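Local coordinates for protein aldehyde Dehydrogenase (Burkholderia cenocepacia, PDB 4O6R) that probably oxidises aldehydes with NAD(P)+ as a member of the aldehyde dehydrogenase family, and binds adenosine monophosphate in this crystal, at residues Ala268-Ala273 with Leu306-Ala311; Ala280-Gln285 with Pro374-Ala379; Ala311-Ile316 with Val354-Ser359; Lys259-Val264 with Ala409-Thr414; Asp338-Tyr343 with Gly393-Val398. One frame throughout, in Å; residues are numbered along the deposited sequence.

Contact 1. Residues Ala268-Ala273 with Leu306-Ala311; sequences ANLDAA and LERFVA. With GOL (glycerol), chain H.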
# COMPACT_ATOMS: atom_id res chain seq x y z
N ALA A 268 -20.53 -1.10 31.03
CA ALA A 268 -19.08 -1.15 31.12
C ALA A 268 -18.65 -2.08 32.28
O ALA A 268 -19.39 -2.26 33.26
CB ALA A 268 -18.53 0.24 31.36
N ASN A 269 -17.46 -2.66 32.16
CA ASN A 269 -16.78 -3.28 33.29
C ASN A 269 -16.28 -2.13 34.17
O ASN A 269 -15.34 -1.43 33.81
CB ASN A 269 -15.62 -4.14 32.80
CG ASN A 269 -14.90 -4.86 33.93
OD1 ASN A 269 -14.59 -4.29 34.96
ND2 ASN A 269 -14.63 -6.13 33.72
N LEU A 270 -16.97 -1.90 35.29
CA LEU A 270 -16.64 -0.75 36.14
C LEU A 270 -15.25 -0.86 36.74
O LEU A 270 -14.55 0.12 36.80
CB LEU A 270 -17.68 -0.56 37.23
CG LEU A 270 -19.10 -0.29 36.74
CD1 LEU A 270 -20.06 -0.08 37.93
CD2 LEU A 270 -19.13 0.91 35.82
N ASP A 271 -14.80 -2.05 37.13
CA ASP A 271 -13.43 -2.16 37.63
C ASP A 271 -12.40 -1.67 36.60
O ASP A 271 -11.55 -0.85 36.89
CB ASP A 271 -13.11 -3.59 38.00
CG ASP A 271 -11.69 -3.74 38.49
OD1 ASP A 271 -11.33 -3.11 39.49
OD2 ASP A 271 -10.91 -4.49 37.85
N ALA A 272 -12.52 -2.18 35.38
CA ALA A 272 -11.64 -1.74 34.28
C ALA A 272 -11.77 -0.26 34.00
O ALA A 272 -10.76 0.41 33.82
CB ALA A 272 -11.93 -2.56 33.02
N ALA A 273 -12.99 0.26 33.99
CA ALA A 273 -13.23 1.64 33.61
C ALA A 273 -12.79 2.64 34.67
O ALA A 273 -12.32 3.72 34.36
CB ALA A 273 -14.70 1.85 33.22
N LEU A 306 -18.38 7.04 40.63
CA LEU A 306 -17.72 8.15 41.30
C LEU A 306 -17.31 7.80 42.71
O LEU A 306 -16.25 8.20 43.15
CB LEU A 306 -18.60 9.39 41.28
CG LEU A 306 -18.76 10.04 39.90
CD1 LEU A 306 -19.86 11.08 39.92
CD2 LEU A 306 -17.43 10.65 39.43
N GLU A 307 -18.12 7.04 43.44
CA GLU A 307 -17.73 6.70 44.80
C GLU A 307 -16.40 5.95 44.81
O GLU A 307 -15.51 6.22 45.65
CB GLU A 307 -18.82 5.91 45.51
CG GLU A 307 -18.54 5.72 46.98
CD GLU A 307 -19.66 4.98 47.68
OE1 GLU A 307 -20.58 4.48 46.98
OE2 GLU A 307 -19.61 4.87 48.93
N ARG A 308 -16.25 5.01 43.88
CA ARG A 308 -15.02 4.25 43.79
C ARG A 308 -13.86 5.09 43.19
O ARG A 308 -12.74 5.03 43.66
CB ARG A 308 -15.25 2.97 42.99
CG ARG A 308 -16.12 1.98 43.76
CD ARG A 308 -16.75 0.97 42.85
NE ARG A 308 -15.74 0.04 42.33
CZ ARG A 308 -16.00 -0.97 41.51
NH1 ARG A 308 -17.21 -1.16 41.02
NH2 ARG A 308 -15.02 -1.74 41.12
N PHE A 309 -14.16 5.85 42.16
CA PHE A 309 -13.18 6.68 41.46
C PHE A 309 -12.61 7.79 42.34
O PHE A 309 -11.39 8.03 42.34
CB PHE A 309 -13.82 7.26 40.20
CG PHE A 309 -12.92 8.12 39.37
CD1 PHE A 309 -11.76 7.61 38.83
CD2 PHE A 309 -13.26 9.40 39.09
CE1 PHE A 309 -10.92 8.40 38.06
CE2 PHE A 309 -12.46 10.21 38.29
CZ PHE A 309 -11.29 9.72 37.79
N VAL A 310 -13.50 8.46 43.08
CA VAL A 310 -13.07 9.50 44.03
C VAL A 310 -12.18 8.88 45.12
O VAL A 310 -11.13 9.41 45.45
CB VAL A 310 -14.28 10.24 44.64
CG1 VAL A 310 -13.85 11.14 45.77
CG2 VAL A 310 -14.97 11.09 43.59
N ALA A 311 -12.56 7.71 45.63
CA ALA A 311 -11.74 7.04 46.63
C ALA A 311 -10.37 6.72 46.10
O ALA A 311 -9.39 7.03 46.76
CB ALA A 311 -12.42 5.78 47.17
C1 GOL H . -11.72 -0.42 41.01
O1 GOL H . -12.39 -1.69 41.09
C2 GOL H . -10.52 -0.51 41.94
O2 GOL H . -9.55 -1.40 41.36
C3 GOL H . -9.89 0.86 42.22
O3 GOL H . -8.66 0.67 42.97
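Between these two segments the nearest CA atoms are those of Asp271 and Arg308, 9.0 Å apart, where the first turn of helix 270-282 faces helix 302-315. At this separation Arg308 is the side chain that spans from one segment to the other. It reaches over with its chain bent at chi3 (71°), which brings the guanidinium down beside the start of the other helix. There Arg308 NH1 lies 3.9 Å from Leu270 CB, and Arg308 NH2 is equally far from Asp271 CA, so the contact across is by van der Waals packing against the backbone and the first side-chain carbons. The opposite charges stay beyond salt-bridge range, with Asp271 OD1 4.3 Å from Arg308 NH2.

A glycerol, probably from the crystallisation liquor, links them instead. Its O1 meets the edge of the guanidinium in plane and takes a hydrogen bond from Arg308 NH2 at 2.6 Å; the same O1 also lies against Asp271 OD1, so close that the details of this bond are doubtful. Asn275, one turn further along, also binds the glycerol.

Asn269 precedes the helix as its N-cap, with OD1 accepting from Ala272 N at 3.0 Å in a nearly straight bond (177°), the donor standing well above the carbonyl plane. This is a surface meeting of two neighbouring helices that pack on the seven-stranded mixed sheet, one of them opened by a classical asparagine N-cap.

Contact 2. Residues Ala280-Gln285 with Pro374-Ala379; sequences AIFHNQ and PTIVEA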
# COMPACT_ATOMS: atom_id res chain seq x y z
N ALA A 280 -6.21 7.63 32.69
CA ALA A 280 -6.40 8.53 31.58
C ALA A 280 -6.19 9.99 31.95
O ALA A 280 -5.75 10.78 31.09
CB ALA A 280 -7.79 8.35 30.99
N ILE A 281 -6.51 10.36 33.19
CA ILE A 281 -6.36 11.76 33.60
C ILE A 281 -5.23 12.00 34.58
O ILE A 281 -4.63 13.07 34.54
CB ILE A 281 -7.67 12.36 34.12
CG1 ILE A 281 -7.59 13.89 34.33
CG2 ILE A 281 -8.09 11.69 35.43
CD1 ILE A 281 -7.20 14.69 33.09
N PHE A 282 -4.90 11.04 35.44
CA PHE A 282 -3.88 11.30 36.47
C PHE A 282 -2.46 10.93 36.08
O PHE A 282 -1.52 11.53 36.62
CB PHE A 282 -4.30 10.71 37.83
CG PHE A 282 -5.63 11.24 38.30
CD1 PHE A 282 -5.88 12.62 38.28
CD2 PHE A 282 -6.64 10.40 38.70
CE1 PHE A 282 -7.11 13.12 38.66
CE2 PHE A 282 -7.86 10.91 39.09
CZ PHE A 282 -8.10 12.26 39.07
N HIS A 283 -2.29 10.02 35.12
CA HIS A 283 -0.95 9.75 34.63
C HIS A 283 -0.39 11.03 34.06
O HIS A 283 -1.09 11.80 33.41
CB HIS A 283 -0.90 8.65 33.58
CG HIS A 283 0.41 8.58 32.86
ND1 HIS A 283 0.56 8.99 31.56
CD2 HIS A 283 1.65 8.22 33.29
CE1 HIS A 283 1.82 8.83 31.18
NE2 HIS A 283 2.50 8.39 32.22
N ASN A 284 0.89 11.25 34.34
CA ASN A 284 1.64 12.43 33.88
C ASN A 284 1.07 13.71 34.45
O ASN A 284 1.23 14.80 33.89
CB ASN A 284 1.75 12.52 32.35
CG ASN A 284 3.12 12.99 31.91
OD1 ASN A 284 4.12 12.41 32.34
ND2 ASN A 284 3.19 14.04 31.08
N GLN A 285 0.40 13.57 35.59
CA GLN A 285 -0.21 14.70 36.26
C GLN A 285 -1.25 15.39 35.36
O GLN A 285 -1.48 16.59 35.44
CB GLN A 285 0.89 15.67 36.69
CG GLN A 285 1.89 15.15 37.73
CD GLN A 285 2.76 13.99 37.29
OE1 GLN A 285 2.65 12.88 37.83
NE2 GLN A 285 3.63 14.22 36.28
N PRO A 374 -5.00 15.34 42.95
CA PRO A 374 -5.93 14.91 41.91
C PRO A 374 -7.29 15.52 42.19
O PRO A 374 -7.78 15.45 43.32
CB PRO A 374 -5.98 13.38 42.07
CG PRO A 374 -4.67 13.03 42.70
CD PRO A 374 -4.30 14.20 43.58
N THR A 375 -7.85 16.16 41.18
CA THR A 375 -9.04 16.99 41.33
C THR A 375 -10.15 16.46 40.40
O THR A 375 -9.91 16.20 39.22
CB THR A 375 -8.69 18.44 41.03
OG1 THR A 375 -7.68 18.90 41.94
CG2 THR A 375 -9.87 19.32 41.16
N ILE A 376 -11.33 16.26 40.98
CA ILE A 376 -12.52 15.78 40.30
C ILE A 376 -13.66 16.76 40.54
O ILE A 376 -14.02 17.01 41.69
CB ILE A 376 -12.92 14.38 40.84
CG1 ILE A 376 -11.81 13.37 40.58
CG2 ILE A 376 -14.21 13.87 40.19
CD1 ILE A 376 -12.05 12.06 41.30
N VAL A 377 -14.23 17.29 39.46
CA VAL A 377 -15.28 18.29 39.54
C VAL A 377 -16.47 17.82 38.74
O VAL A 377 -16.33 17.55 37.55
CB VAL A 377 -14.86 19.65 38.95
CG1 VAL A 377 -16.02 20.61 38.95
CG2 VAL A 377 -13.70 20.22 39.73
N GLU A 378 -17.64 17.76 39.37
CA GLU A 378 -18.84 17.49 38.63
C GLU A 378 -19.42 18.81 38.13
O GLU A 378 -19.74 19.68 38.94
CB GLU A 378 -19.84 16.70 39.47
CG GLU A 378 -21.03 16.26 38.64
CD GLU A 378 -21.61 14.89 39.04
OE1 GLU A 378 -21.30 14.31 40.11
OE2 GLU A 378 -22.41 14.42 38.25
N ALA A 379 -19.53 18.96 36.81
CA ALA A 379 -19.95 20.24 36.21
C ALA A 379 -21.46 20.36 36.13
O ALA A 379 -22.16 19.37 35.94
CB ALA A 379 -19.37 20.43 34.84
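Phe282, in the last turn of helix 270-282, meets the start of strand 375-378 in the alpha/beta layering of this domain, its CA 6.8 Å from the CA of Pro374. Helix and strand belong to neighbouring layers, the strand being part of the seven-stranded mixed sheet.

Along the first segment, Ile281 comes before the contact proper but shapes it: its CG2 sits 3.5 Å above the plane of the Phe282 ring, over the centre of one face. The opposite face of that ring is covered from across the contact by Pro374. Phe282 thus has an aliphatic group on each side, one from its own helix and one from the other segment. Its CG lies anti to the carbonyl carbon (chi1 -57°), which sends the ring out from the end of the helix toward the strand. The buried Phe282 is also touched by Ala313 of helix 302-315 and by Phe494 of a neighbouring subunit, which places the ring close to a subunit interface.

Beyond it, His283 leaves helical geometry and the chain turns off. Its ND1 is hydrogen-bonded to Lys448, while Gln285 OE1 bonds to Gly329 N, so the residues that follow the helix are tied to other parts of the chain.

On the strand, Ile376 approaches the edge of the ring near its plane, CG1 lying 4.2 Å from Phe282 CZ. Pro374 makes the tighter contact, a CH-pi interaction in which its CB stands 3.9 Å from the Phe282 ring centroid, 21° off the normal, and 3.6 Å from Phe282 CE1.

Contact 3. Residues Ala311-Ile316 with Val354-Ser359; sequences ALASSI and VLTGGS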
# COMPACT_ATOMS: atom_id res chain seq x y z
N ALA A 311 -12.56 7.71 45.63
CA ALA A 311 -11.74 7.04 46.63
C ALA A 311 -10.37 6.72 46.10
O ALA A 311 -9.39 7.03 46.76
CB ALA A 311 -12.42 5.78 47.17
N LEU A 312 -10.29 6.16 44.90
CA LEU A 312 -8.98 5.85 44.29
C LEU A 312 -8.12 7.11 44.11
O LEU A 312 -6.94 7.12 44.46
CB LEU A 312 -9.19 5.17 42.93
CG LEU A 312 -7.94 4.84 42.12
CD1 LEU A 312 -6.99 4.00 42.95
CD2 LEU A 312 -8.37 4.14 40.85
N ALA A 313 -8.73 8.15 43.58
CA ALA A 313 -8.04 9.41 43.31
C ALA A 313 -7.48 10.03 44.59
O ALA A 313 -6.32 10.49 44.61
CB ALA A 313 -8.97 10.39 42.62
N SER A 314 -8.28 10.01 45.66
CA SER A 314 -7.87 10.58 46.94
C SER A 314 -6.71 9.83 47.51
O SER A 314 -5.98 10.38 48.30
CB SER A 314 -8.99 10.50 47.99
OG SER A 314 -9.99 11.44 47.66
N SER A 315 -6.58 8.56 47.14
CA SER A 315 -5.54 7.70 47.68
C SER A 315 -4.19 7.82 46.92
O SER A 315 -3.18 7.32 47.38
CB SER A 315 -6.03 6.23 47.64
OG SER A 315 -5.86 5.69 46.32
N ILE A 316 -4.18 8.45 45.76
CA ILE A 316 -2.98 8.50 44.95
C ILE A 316 -1.85 9.14 45.74
O ILE A 316 -2.04 10.17 46.36
CB ILE A 316 -3.24 9.24 43.62
CG1 ILE A 316 -4.14 8.39 42.70
CG2 ILE A 316 -1.92 9.58 42.92
CD1 ILE A 316 -4.61 9.09 41.44
N VAL A 354 -16.63 20.21 43.54
CA VAL A 354 -15.32 19.59 43.73
C VAL A 354 -15.46 18.38 44.66
O VAL A 354 -15.71 18.53 45.85
CB VAL A 354 -14.28 20.56 44.30
CG1 VAL A 354 -12.91 19.90 44.37
CG2 VAL A 354 -14.16 21.81 43.44
N LEU A 355 -15.33 17.19 44.10
CA LEU A 355 -15.56 15.95 44.85
C LEU A 355 -14.32 15.50 45.62
O LEU A 355 -14.44 14.86 46.65
CB LEU A 355 -16.06 14.85 43.92
CG LEU A 355 -17.35 15.18 43.16
CD1 LEU A 355 -17.78 14.02 42.27
CD2 LEU A 355 -18.46 15.51 44.16
N THR A 356 -13.13 15.83 45.10
CA THR A 356 -11.88 15.66 45.85
C THR A 356 -10.83 16.59 45.24
O THR A 356 -10.97 17.05 44.09
CB THR A 356 -11.35 14.21 45.84
OG1 THR A 356 -10.22 14.08 46.73
CG2 THR A 356 -10.90 13.78 44.43
N GLY A 357 -9.82 16.90 46.04
CA GLY A 357 -8.69 17.68 45.57
C GLY A 357 -9.00 19.14 45.39
O GLY A 357 -9.78 19.71 46.14
N GLY A 358 -8.33 19.75 44.42
CA GLY A 358 -8.52 21.19 44.16
C GLY A 358 -7.50 22.10 44.81
O GLY A 358 -7.55 23.33 44.64
N SER A 359 -6.57 21.55 45.56
CA SER A 359 -5.56 22.39 46.19
C SER A 359 -4.26 21.63 46.43
O SER A 359 -4.19 20.42 46.19
CB SER A 359 -6.09 23.00 47.48
OG SER A 359 -6.40 22.00 48.39
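Ser314 and Thr356 face each other hydroxyl to hydroxyl, Ser314 OG lying 2.8 Å from Thr356 OG1 in a hydrogen bond that either group could donate. Each first torsion turns the oxygen to its partner. On Thr356, OG1 is anti to the backbone N (chi1 -172°), and the methyl CG2 is left between N and the carbonyl carbon. On the helix, Ser314 OG is anti to its carbonyl carbon and lies beside its backbone N (chi1 -73°), an orientation from which it also bonds to Val310 O one turn back. The serine hydroxyl is therefore held by two partners, a carbonyl of its own helix and the threonine hydroxyl across the contact.

The methyl branch of Thr356 serves the apolar side of the same meeting: CG2 lies 4.3 Å from Ala313 CB. One threonine thus spans two successive helix residues, with its oxygen on Ser314 and its methyl near Ala313. The backbones come close here, 6.6 Å between the CA atoms of Ser314 and Thr356.

Ser315 OG turns back to bond with Leu312 O at 2.6 Å and is also hydrogen-bonded to Arg496 of a neighbouring subunit.

The contact docks the C-terminal turn of helix 302-315 on strand 353-356, an outermost strand of the seven-stranded sheet within this chain. That strand pairs antiparallel with strand 375-378, whose Ile376 touches both Ala313 and Thr356, while Leu312 packs on Asn275 and Ala278 of helix 270-282.

Contact 4. Residues Lys259-Val264 with Ala409-Thr414; sequences KGANIV and AIANAT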
# COMPACT_ATOMS: atom_id res chain seq x y z
N LYS A 259 -9.62 17.93 24.49
CA LYS A 259 -10.44 17.92 25.68
C LYS A 259 -11.17 16.57 25.62
O LYS A 259 -12.38 16.50 25.39
CB LYS A 259 -11.40 19.10 25.70
CG LYS A 259 -12.14 19.29 27.02
CD LYS A 259 -11.27 19.94 28.08
CE LYS A 259 -11.97 19.93 29.45
NZ LYS A 259 -11.14 20.48 30.55
N GLY A 260 -10.38 15.52 25.82
CA GLY A 260 -10.81 14.16 25.55
C GLY A 260 -12.00 13.67 26.38
O GLY A 260 -11.96 13.75 27.62
N ALA A 261 -13.06 13.21 25.70
CA ALA A 261 -14.13 12.53 26.41
C ALA A 261 -13.73 11.09 26.71
O ALA A 261 -13.10 10.41 25.87
CB ALA A 261 -15.40 12.53 25.58
N ASN A 262 -14.10 10.64 27.89
CA ASN A 262 -13.91 9.25 28.33
C ASN A 262 -15.27 8.78 28.80
O ASN A 262 -15.69 9.17 29.89
CB ASN A 262 -12.87 9.23 29.43
CG ASN A 262 -12.54 7.83 29.91
OD1 ASN A 262 -12.90 6.84 29.27
ND2 ASN A 262 -11.85 7.74 31.05
N ILE A 263 -16.01 8.07 27.95
CA ILE A 263 -17.43 7.82 28.13
C ILE A 263 -17.62 6.42 28.73
O ILE A 263 -17.10 5.44 28.21
CB ILE A 263 -18.19 7.88 26.78
CG1 ILE A 263 -17.89 9.17 26.02
CG2 ILE A 263 -19.69 7.74 26.99
CD1 ILE A 263 -18.31 9.16 24.56
N VAL A 264 -18.37 6.34 29.83
CA VAL A 264 -18.63 5.08 30.47
C VAL A 264 -20.12 4.77 30.37
O VAL A 264 -20.98 5.43 30.97
CB VAL A 264 -18.16 5.10 31.94
CG1 VAL A 264 -18.38 3.76 32.62
CG2 VAL A 264 -16.69 5.50 31.99
N ALA A 409 -23.43 13.68 21.67
CA ALA A 409 -23.56 15.13 21.63
C ALA A 409 -22.56 15.77 22.60
O ALA A 409 -21.85 16.71 22.24
CB ALA A 409 -25.00 15.57 21.91
N ILE A 410 -22.48 15.24 23.81
CA ILE A 410 -21.50 15.75 24.78
C ILE A 410 -20.07 15.59 24.24
O ILE A 410 -19.29 16.54 24.26
CB ILE A 410 -21.66 15.07 26.16
CG1 ILE A 410 -22.97 15.48 26.80
CG2 ILE A 410 -20.51 15.41 27.10
CD1 ILE A 410 -23.40 14.61 27.97
N ALA A 411 -19.74 14.39 23.77
CA ALA A 411 -18.41 14.10 23.29
C ALA A 411 -17.97 15.14 22.28
O ALA A 411 -16.83 15.58 22.31
CB ALA A 411 -18.32 12.70 22.67
N ASN A 412 -18.88 15.49 21.37
CA ASN A 412 -18.57 16.37 20.26
C ASN A 412 -18.83 17.85 20.54
O ASN A 412 -18.70 18.65 19.61
CB ASN A 412 -19.34 15.92 19.00
CG ASN A 412 -18.77 14.64 18.39
OD1 ASN A 412 -17.66 14.19 18.72
ND2 ASN A 412 -19.52 14.05 17.50
N ALA A 413 -19.14 18.21 21.79
CA ALA A 413 -19.54 19.59 22.15
C ALA A 413 -18.40 20.59 22.38
O ALA A 413 -18.67 21.78 22.68
CB ALA A 413 -20.44 19.58 23.39
N THR A 414 -17.14 20.19 22.23
CA THR A 414 -16.03 21.11 22.42
C THR A 414 -15.41 21.57 21.12
O THR A 414 -15.78 21.11 20.03
CB THR A 414 -14.89 20.49 23.25
OG1 THR A 414 -14.07 19.67 22.39
CG2 THR A 414 -15.44 19.70 24.45
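Strand 261-264, an inner strand of the seven-stranded mixed sheet, receives the C-terminal end of helix 404-411 in an alpha/beta packing of small side chains. Ala411, in the closing turn of the helix, lies against the strand with its CA only 5.5 Å from the CA of Ala261, and such an approach is possible because a methyl group is all that either side chain carries. Ala411 CB touches two strand residues of the same sheet face: Ala261 CB is 4.1 Å away, and Ile263 reaches it with the end of its longer chain. In Ile263 the CG1 branch is anti to the carbonyl carbon (chi1 -52°) and nearly extended beyond (chi2 166°), which delivers CD1 to the alanine methyl while CG2 takes the other direction.

After the helix the chain runs on past Lys259. There the aliphatic part of the lysine does the packing, and its end turns away to be gripped by the carbonyl oxygens of Glu389 and Val386, so that the buried ammonium is met by backbone acceptors. Thr414 offers its methyl to the lysine and keeps its hydroxyl for Tyr416 N.

Arg294 of the adjoining strand adds a polar clamp, bonding to the carbonyl oxygens of Lys259, Ile410 and Ala411 and so tying together both sides of this buried junction. Across the contact itself the touches are apolar: Ile263 CD1 lies 4.0 Å from Ala411 CB, and Lys259 CG is 4.2 Å from Thr414 CG2.

Contact 5. Residues Asp338-Tyr343 with Gly393-Val398; sequences DRVLSY and GPFVTV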
# COMPACT_ATOMS: atom_id res chain seq x y z
N ASP A 338 -0.41 27.58 38.83
CA ASP A 338 -1.31 28.70 39.09
C ASP A 338 -2.53 28.67 38.17
O ASP A 338 -3.64 28.96 38.59
CB ASP A 338 -0.56 30.02 38.94
CG ASP A 338 0.44 30.24 40.06
OD1 ASP A 338 0.37 29.53 41.10
OD2 ASP A 338 1.31 31.10 39.89
N ARG A 339 -2.33 28.25 36.93
CA ARG A 339 -3.41 28.11 35.97
C ARG A 339 -4.42 27.04 36.47
O ARG A 339 -5.62 27.23 36.38
CB ARG A 339 -2.81 27.69 34.65
CG ARG A 339 -3.68 27.91 33.44
CD ARG A 339 -3.18 29.07 32.55
NE ARG A 339 -4.39 29.80 32.21
CZ ARG A 339 -5.31 29.37 31.37
NH1 ARG A 339 -5.11 28.27 30.64
NH2 ARG A 339 -6.42 30.08 31.20
N VAL A 340 -3.92 25.94 37.00
CA VAL A 340 -4.82 24.85 37.41
C VAL A 340 -5.58 25.29 38.66
O VAL A 340 -6.78 25.05 38.77
CB VAL A 340 -4.05 23.52 37.61
CG1 VAL A 340 -4.94 22.46 38.23
CG2 VAL A 340 -3.48 23.05 36.28
N LEU A 341 -4.90 25.96 39.60
CA LEU A 341 -5.58 26.43 40.78
C LEU A 341 -6.66 27.47 40.40
O LEU A 341 -7.78 27.46 40.94
CB LEU A 341 -4.57 27.00 41.80
CG LEU A 341 -3.60 25.96 42.37
CD1 LEU A 341 -2.58 26.58 43.34
CD2 LEU A 341 -4.39 24.85 43.05
N SER A 342 -6.35 28.32 39.43
CA SER A 342 -7.33 29.30 38.94
C SER A 342 -8.60 28.59 38.37
O SER A 342 -9.72 29.05 38.59
CB SER A 342 -6.68 30.22 37.91
OG SER A 342 -7.64 31.10 37.33
N TYR A 343 -8.40 27.46 37.67
CA TYR A 343 -9.53 26.70 37.12
C TYR A 343 -10.36 26.03 38.21
O TYR A 343 -11.57 25.89 38.03
CB TYR A 343 -9.09 25.69 36.07
CG TYR A 343 -8.98 26.26 34.67
CD1 TYR A 343 -10.11 26.73 34.02
CD2 TYR A 343 -7.76 26.33 34.00
CE1 TYR A 343 -10.04 27.24 32.73
CE2 TYR A 343 -7.66 26.84 32.71
CZ TYR A 343 -8.83 27.28 32.08
OH TYR A 343 -8.83 27.81 30.81
N GLY A 393 -4.03 19.58 33.63
CA GLY A 393 -3.53 19.21 34.97
C GLY A 393 -4.30 17.97 35.41
O GLY A 393 -5.12 17.44 34.61
N PRO A 394 -4.06 17.51 36.65
CA PRO A 394 -4.67 16.27 37.11
C PRO A 394 -6.09 16.59 37.55
O PRO A 394 -6.39 16.59 38.73
CB PRO A 394 -3.79 15.88 38.30
CG PRO A 394 -3.32 17.19 38.86
CD PRO A 394 -3.13 18.08 37.64
N PHE A 395 -6.92 16.90 36.56
CA PHE A 395 -8.17 17.60 36.79
C PHE A 395 -9.19 17.03 35.83
O PHE A 395 -9.04 17.18 34.64
CB PHE A 395 -7.94 19.10 36.52
CG PHE A 395 -9.11 19.99 36.77
CD1 PHE A 395 -10.28 19.89 36.01
CD2 PHE A 395 -9.04 21.00 37.72
CE1 PHE A 395 -11.35 20.73 36.25
CE2 PHE A 395 -10.10 21.87 37.94
CZ PHE A 395 -11.27 21.74 37.21
N VAL A 396 -10.22 16.38 36.34
CA VAL A 396 -11.23 15.78 35.46
C VAL A 396 -12.62 16.37 35.73
O VAL A 396 -12.99 16.62 36.87
CB VAL A 396 -11.22 14.23 35.54
CG1 VAL A 396 -11.46 13.74 36.96
CG2 VAL A 396 -12.20 13.61 34.53
N THR A 397 -13.33 16.66 34.65
CA THR A 397 -14.67 17.19 34.70
C THR A 397 -15.69 16.11 34.36
O THR A 397 -15.58 15.45 33.32
CB THR A 397 -14.83 18.38 33.76
OG1 THR A 397 -13.85 19.38 34.12
CG2 THR A 397 -16.25 18.97 33.87
N VAL A 398 -16.66 15.94 35.25
CA VAL A 398 -17.65 14.88 35.13
C VAL A 398 -18.95 15.44 34.62
O VAL A 398 -19.45 16.46 35.14
CB VAL A 398 -17.92 14.19 36.46
CG1 VAL A 398 -18.80 12.95 36.25
CG2 VAL A 398 -16.62 13.81 37.13
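Phe395 holds its CG anti to the backbone N (chi1 -177°), and this sends the ring from the strand toward helix 334-349, where Val340 divides its two methyls between the ring and the backbone: CG1 is anti to the valine N (chi1 172°) and points to the phenylalanine, while CG2 lies beside that N and points to Gly393. The result is a buried helix-on-sheet packing in the alpha/beta fold, with strand 395-401 an inner member of the seven-stranded sheet.

Between the two segments the backbones are nearest at Val340 and Gly393, with Val340 CA 6.3 Å from Gly393 CA. Gly393, with no side chain, presents its CA directly to Val340 CG2. Next, Pro394 forms the centre of an inverse gamma turn, which leads the chain into the strand.

Phe395 meets the helix obliquely. Its CE2 is 4.2 Å from the backbone carbon C of Tyr343 and 4.4 Å from Tyr343 CB, while the tyrosine ring itself leads away and ends with OH hydrogen-bonded to Glu389. That hydroxyl also accepts a weak bond from Arg339 NH2, whose guanidinium has Tyr343 CE2 over one face.

Val386 of helix 385-388 touches both Phe395 and Tyr343, adding a third element to this core. The helix-strand contact is completed by the valine branches: Val340 CG2 stands 4.1 Å from Gly393 CA, and Val340 CG1 4.4 Å from Phe395 CD2.

From the N terminus, contact 4 opens first, at strand 261-264, and closes last, at 409-414; the other four lie within its long loop. Contact 1 closes a short loop between helices 270-282 and 302-315, and contact 3 opens after it, sharing Ala311. Contact 2, opening at the end of helix 270-282 and closing at strand 375-378, encloses contact 3 and crosses contact 1. Contact 5, from helix 334-349 to strand 395-401, crosses both contacts 2 and 3. Four of the five reach the same seven-stranded sheet, with strands 353-356, 375-378 and 395-401 side by side; contact 1 joins two helices that cover it.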